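Local structure of spike protein P1 (Pseudoalteromonas phage pm2, 2VVE) at residues R33-I46 with R62-G76. The protein serves as the receptor-binding spike at the fivefold vertices of the virion. Sequence-based numbering, arbitrary orientation.
Sequences RNRASIKSPVDIWI and RKFEAGQEFQINTFG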
# COMPACT_ATOMS: atom_id res chain seq x y z
N ARG A 33 17.33 1.63 -29.54
CA ARG A 33 16.54 1.41 -28.32
C ARG A 33 15.17 0.78 -28.59
O ARG A 33 14.39 1.27 -29.41
CB ARG A 33 16.39 2.71 -27.53
CG ARG A 33 15.79 2.48 -26.14
CD ARG A 33 15.63 3.82 -25.41
NE ARG A 33 14.48 4.57 -25.93
CZ ARG A 33 14.56 5.74 -26.56
NH1 ARG A 33 15.73 6.34 -26.76
NH2 ARG A 33 13.45 6.32 -26.99
N ASN A 34 14.88 -0.31 -27.89
CA ASN A 34 13.58 -0.98 -27.99
C ASN A 34 12.68 -0.81 -26.78
O ASN A 34 11.45 -0.90 -26.89
CB ASN A 34 13.80 -2.48 -28.21
CG ASN A 34 14.37 -2.77 -29.56
OD1 ASN A 34 14.04 -2.10 -30.55
ND2 ASN A 34 15.26 -3.77 -29.62
N ARG A 35 13.28 -0.61 -25.62
CA ARG A 35 12.52 -0.56 -24.38
C ARG A 35 13.30 0.16 -23.29
O ARG A 35 14.53 0.04 -23.22
CB ARG A 35 12.15 -2.00 -23.95
CG ARG A 35 11.42 -2.09 -22.61
CD ARG A 35 11.02 -3.53 -22.29
NE ARG A 35 10.23 -3.58 -21.07
CZ ARG A 35 10.70 -3.87 -19.85
NH1 ARG A 35 9.86 -3.86 -18.83
NH2 ARG A 35 11.98 -4.17 -19.65
N ALA A 36 12.58 0.92 -22.47
CA ALA A 36 13.12 1.51 -21.26
C ALA A 36 12.14 1.27 -20.10
O ALA A 36 10.95 1.55 -20.24
CB ALA A 36 13.39 2.99 -21.46
N SER A 37 12.63 0.71 -19.00
CA SER A 37 11.84 0.65 -17.76
C SER A 37 12.37 1.71 -16.81
O SER A 37 13.55 1.71 -16.47
CB SER A 37 11.88 -0.75 -17.13
OG SER A 37 10.78 -0.98 -16.23
N ILE A 38 11.49 2.60 -16.35
CA ILE A 38 11.87 3.83 -15.67
C ILE A 38 11.13 3.95 -14.33
O ILE A 38 9.95 3.64 -14.23
CB ILE A 38 11.53 5.05 -16.56
CG1 ILE A 38 12.19 4.92 -17.94
CG2 ILE A 38 11.88 6.38 -15.86
CD1 ILE A 38 11.49 5.67 -19.04
N LYS A 39 11.85 4.44 -13.31
CA LYS A 39 11.21 4.79 -12.05
C LYS A 39 11.77 6.12 -11.58
O LYS A 39 12.99 6.27 -11.45
CB LYS A 39 11.42 3.73 -10.96
CG LYS A 39 10.63 4.04 -9.64
CD LYS A 39 11.00 3.13 -8.47
CE LYS A 39 10.59 1.68 -8.74
NZ LYS A 39 10.92 0.76 -7.61
N SER A 40 10.87 7.06 -11.32
CA SER A 40 11.25 8.39 -10.83
C SER A 40 10.92 8.51 -9.34
O SER A 40 9.85 8.06 -8.92
CB SER A 40 10.50 9.48 -11.61
OG SER A 40 10.78 10.78 -11.10
N PRO A 41 11.82 9.12 -8.55
CA PRO A 41 11.55 9.27 -7.13
C PRO A 41 10.60 10.43 -6.83
O PRO A 41 10.21 10.61 -5.68
CB PRO A 41 12.94 9.56 -6.54
CG PRO A 41 13.64 10.31 -7.63
CD PRO A 41 13.13 9.70 -8.92
N VAL A 42 10.25 11.19 -7.87
CA VAL A 42 9.28 12.29 -7.76
C VAL A 42 8.23 12.14 -8.85
O VAL A 42 8.49 11.52 -9.89
CB VAL A 42 9.98 13.69 -7.83
CG1 VAL A 42 10.96 13.86 -6.66
CG2 VAL A 42 10.72 13.88 -9.16
N ASP A 43 7.04 12.72 -8.62
CA ASP A 43 6.04 12.79 -9.70
C ASP A 43 6.67 13.38 -10.95
O ASP A 43 7.40 14.39 -10.89
CB ASP A 43 4.84 13.64 -9.30
CG ASP A 43 4.00 13.04 -8.18
OD1 ASP A 43 4.18 11.86 -7.81
OD2 ASP A 43 3.13 13.77 -7.67
N ILE A 44 6.39 12.76 -12.09
CA ILE A 44 7.07 13.13 -13.33
C ILE A 44 6.06 13.17 -14.48
O ILE A 44 5.23 12.27 -14.63
CB ILE A 44 8.26 12.16 -13.65
CG1 ILE A 44 9.10 12.70 -14.82
CG2 ILE A 44 7.77 10.70 -13.90
CD1 ILE A 44 10.41 11.95 -15.05
N TRP A 45 6.15 14.22 -15.28
CA TRP A 45 5.26 14.39 -16.41
C TRP A 45 6.04 13.99 -17.66
O TRP A 45 7.18 14.42 -17.82
CB TRP A 45 4.73 15.83 -16.44
CG TRP A 45 3.61 16.05 -15.45
CD1 TRP A 45 2.26 16.11 -15.74
CD2 TRP A 45 3.72 16.24 -14.04
NE1 TRP A 45 1.54 16.33 -14.59
CE2 TRP A 45 2.41 16.40 -13.53
CE3 TRP A 45 4.80 16.27 -13.14
CZ2 TRP A 45 2.15 16.61 -12.16
CZ3 TRP A 45 4.54 16.47 -11.78
CH2 TRP A 45 3.22 16.64 -11.31
N ILE A 46 5.44 13.14 -18.49
CA ILE A 46 6.12 12.53 -19.64
C ILE A 46 5.33 12.83 -20.91
O ILE A 46 4.10 12.71 -20.93
CB ILE A 46 6.28 10.99 -19.47
CG1 ILE A 46 7.13 10.66 -18.22
CG2 ILE A 46 6.90 10.35 -20.71
CD1 ILE A 46 8.63 11.01 -18.35
N ARG A 62 1.60 13.65 -19.50
CA ARG A 62 0.83 12.99 -18.45
C ARG A 62 1.74 12.57 -17.30
O ARG A 62 2.92 12.29 -17.49
CB ARG A 62 0.07 11.79 -18.99
CG ARG A 62 0.93 10.62 -19.43
CD ARG A 62 0.21 9.32 -19.18
NE ARG A 62 0.28 8.93 -17.77
CZ ARG A 62 0.04 7.70 -17.33
NH1 ARG A 62 -0.33 6.74 -18.19
NH2 ARG A 62 0.17 7.42 -16.03
N LYS A 63 1.14 12.54 -16.11
CA LYS A 63 1.86 12.24 -14.89
C LYS A 63 2.08 10.74 -14.70
O LYS A 63 1.18 9.93 -14.93
CB LYS A 63 1.07 12.81 -13.70
CG LYS A 63 1.82 12.74 -12.36
CD LYS A 63 1.06 13.46 -11.23
CE LYS A 63 0.03 12.60 -10.55
NZ LYS A 63 -0.25 13.14 -9.17
N PHE A 64 3.29 10.41 -14.27
CA PHE A 64 3.56 9.15 -13.59
C PHE A 64 3.96 9.48 -12.14
O PHE A 64 4.65 10.46 -11.88
CB PHE A 64 4.64 8.36 -14.33
CG PHE A 64 4.21 7.87 -15.68
CD1 PHE A 64 3.68 6.58 -15.84
CD2 PHE A 64 4.32 8.70 -16.81
CE1 PHE A 64 3.27 6.12 -17.10
CE2 PHE A 64 3.91 8.26 -18.07
CZ PHE A 64 3.38 6.97 -18.23
N GLU A 65 3.49 8.66 -11.20
CA GLU A 65 3.73 8.94 -9.78
C GLU A 65 5.14 8.61 -9.30
O GLU A 65 5.83 7.73 -9.85
CB GLU A 65 2.69 8.22 -8.91
CG GLU A 65 1.27 8.65 -9.20
CD GLU A 65 0.26 7.81 -8.43
OE1 GLU A 65 0.18 7.97 -7.20
OE2 GLU A 65 -0.44 6.99 -9.06
N ALA A 66 5.57 9.34 -8.27
CA ALA A 66 6.80 9.01 -7.55
C ALA A 66 6.75 7.53 -7.21
O ALA A 66 5.73 7.03 -6.70
CB ALA A 66 6.91 9.83 -6.27
N GLY A 67 7.84 6.84 -7.52
CA GLY A 67 8.00 5.42 -7.20
C GLY A 67 7.31 4.45 -8.14
O GLY A 67 7.39 3.23 -7.94
N GLN A 68 6.62 4.98 -9.15
CA GLN A 68 5.87 4.13 -10.08
C GLN A 68 6.81 3.69 -11.18
O GLN A 68 7.44 4.52 -11.85
CB GLN A 68 4.71 4.89 -10.71
CG GLN A 68 3.99 4.06 -11.80
CD GLN A 68 2.86 4.80 -12.47
OE1 GLN A 68 2.52 5.93 -12.09
NE2 GLN A 68 2.26 4.16 -13.47
N GLU A 69 6.91 2.38 -11.38
CA GLU A 69 7.67 1.86 -12.50
C GLU A 69 6.79 1.92 -13.74
O GLU A 69 5.65 1.46 -13.73
CB GLU A 69 8.12 0.42 -12.23
CG GLU A 69 9.09 -0.13 -13.30
CD GLU A 69 10.54 0.20 -13.00
OE1 GLU A 69 10.88 0.32 -11.80
OE2 GLU A 69 11.35 0.30 -13.96
N PHE A 70 7.33 2.49 -14.82
CA PHE A 70 6.60 2.52 -16.08
C PHE A 70 7.55 2.25 -17.25
O PHE A 70 8.77 2.23 -17.07
CB PHE A 70 5.85 3.86 -16.23
CG PHE A 70 6.76 5.09 -16.31
CD1 PHE A 70 7.06 5.65 -17.55
CD2 PHE A 70 7.26 5.70 -15.16
CE1 PHE A 70 7.90 6.79 -17.64
CE2 PHE A 70 8.07 6.85 -15.25
CZ PHE A 70 8.39 7.39 -16.49
N GLN A 71 6.99 2.00 -18.42
CA GLN A 71 7.85 1.70 -19.57
C GLN A 71 7.55 2.61 -20.74
O GLN A 71 6.42 3.08 -20.92
CB GLN A 71 7.70 0.23 -19.99
CG GLN A 71 8.23 -0.79 -18.99
CD GLN A 71 7.26 -1.05 -17.85
OE1 GLN A 71 6.06 -1.24 -18.07
NE2 GLN A 71 7.77 -1.02 -16.63
N ILE A 72 8.60 2.87 -21.53
CA ILE A 72 8.49 3.55 -22.82
C ILE A 72 9.11 2.61 -23.86
O ILE A 72 10.26 2.16 -23.67
CB ILE A 72 9.29 4.87 -22.81
CG1 ILE A 72 8.85 5.80 -21.67
CG2 ILE A 72 9.22 5.56 -24.20
CD1 ILE A 72 7.39 6.25 -21.69
N ASN A 73 8.37 2.30 -24.93
CA ASN A 73 8.85 1.34 -25.93
C ASN A 73 9.15 1.96 -27.30
O ASN A 73 9.22 1.26 -28.31
CB ASN A 73 7.86 0.19 -26.12
CG ASN A 73 7.76 -0.73 -24.91
OD1 ASN A 73 8.41 -0.53 -23.89
ND2 ASN A 73 6.92 -1.74 -25.02
N THR A 74 9.33 3.27 -27.33
CA THR A 74 9.62 3.98 -28.57
C THR A 74 11.13 4.03 -28.80
O THR A 74 11.91 3.69 -27.91
CB THR A 74 9.11 5.43 -28.50
OG1 THR A 74 9.75 6.12 -27.41
CG2 THR A 74 7.63 5.43 -28.29
N PHE A 75 11.53 4.45 -30.00
CA PHE A 75 12.94 4.77 -30.24
C PHE A 75 13.14 6.27 -30.40
O PHE A 75 14.26 6.73 -30.60
CB PHE A 75 13.53 4.00 -31.43
CG PHE A 75 12.96 4.41 -32.78
CD1 PHE A 75 13.56 5.41 -33.54
CD2 PHE A 75 11.86 3.74 -33.30
CE1 PHE A 75 13.04 5.77 -34.79
CE2 PHE A 75 11.33 4.10 -34.54
CZ PHE A 75 11.93 5.11 -35.29
N GLY A 76 12.05 7.03 -30.32
CA GLY A 76 12.10 8.47 -30.52
C GLY A 76 12.47 9.23 -29.25
O GLY A 76 12.74 8.62 -28.21
O HOH W 1 12.32 2.78 -25.36
O HOH W 2 8.05 7.04 -11.67
O HOH W 3 0.75 12.84 -6.78
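I38, F70, F64 and R62 stack as a layered column that starts between the two sheets and runs out past their edge strands to the guanidinium at a neighbouring subunit. The CB of I38 lies over one face of the F70 ring, a CH-pi contact 4.1 Å from the centroid. On the opposite face, CG of F64 sits 3.7 Å above the F70 plane, and beyond F64 the R62 guanidinium has F64 CZ 3.5 Å above its centre. F70 carries CG between its backbone N and carbonyl carbon (chi1 64°), which swings the ring over to I38, and its CZ also meets I46 CG1 obliquely.

Each segment contributes a strand to both sheets. Strand 33-39 pairs antiparallel with 69-72 in one sheet, and 44-46 with 62-64 in the other, as in the folded double ribbon of a jelly roll. Where the ribbon bends, G67 N, in the type II turn 65-68, donates almost straight to S40 O (2.7 Å, 176°). D43 OD1 takes A66 N at 2.9 Å on its anti lone pair. Nearby, K63 CB lies over a face of W45, 3.9 Å from the five-membered ring centroid, while water 3 links K63 NZ to D43 OD2.

Between strands 33-39 and 69-72, S37 OG donates to E69 OE2 at 2.7 Å and accepts from Q71 NE2 at 3.0 Å, the latter bond nearly straight (167°). At the far end, R33 NH2 donates to G76 O, which lies in the guanidinium plane.

Neighbouring subunits complete the charges: R62 pairs with E69 of the second subunit, and E69 with R62 of the third. Because NE and NH2 of R62 both donate to K63 O, its guanidinium is probably limited in rotation and held flat against F64, which would link the apolar core of the sandwich to the intersubunit salt bridges.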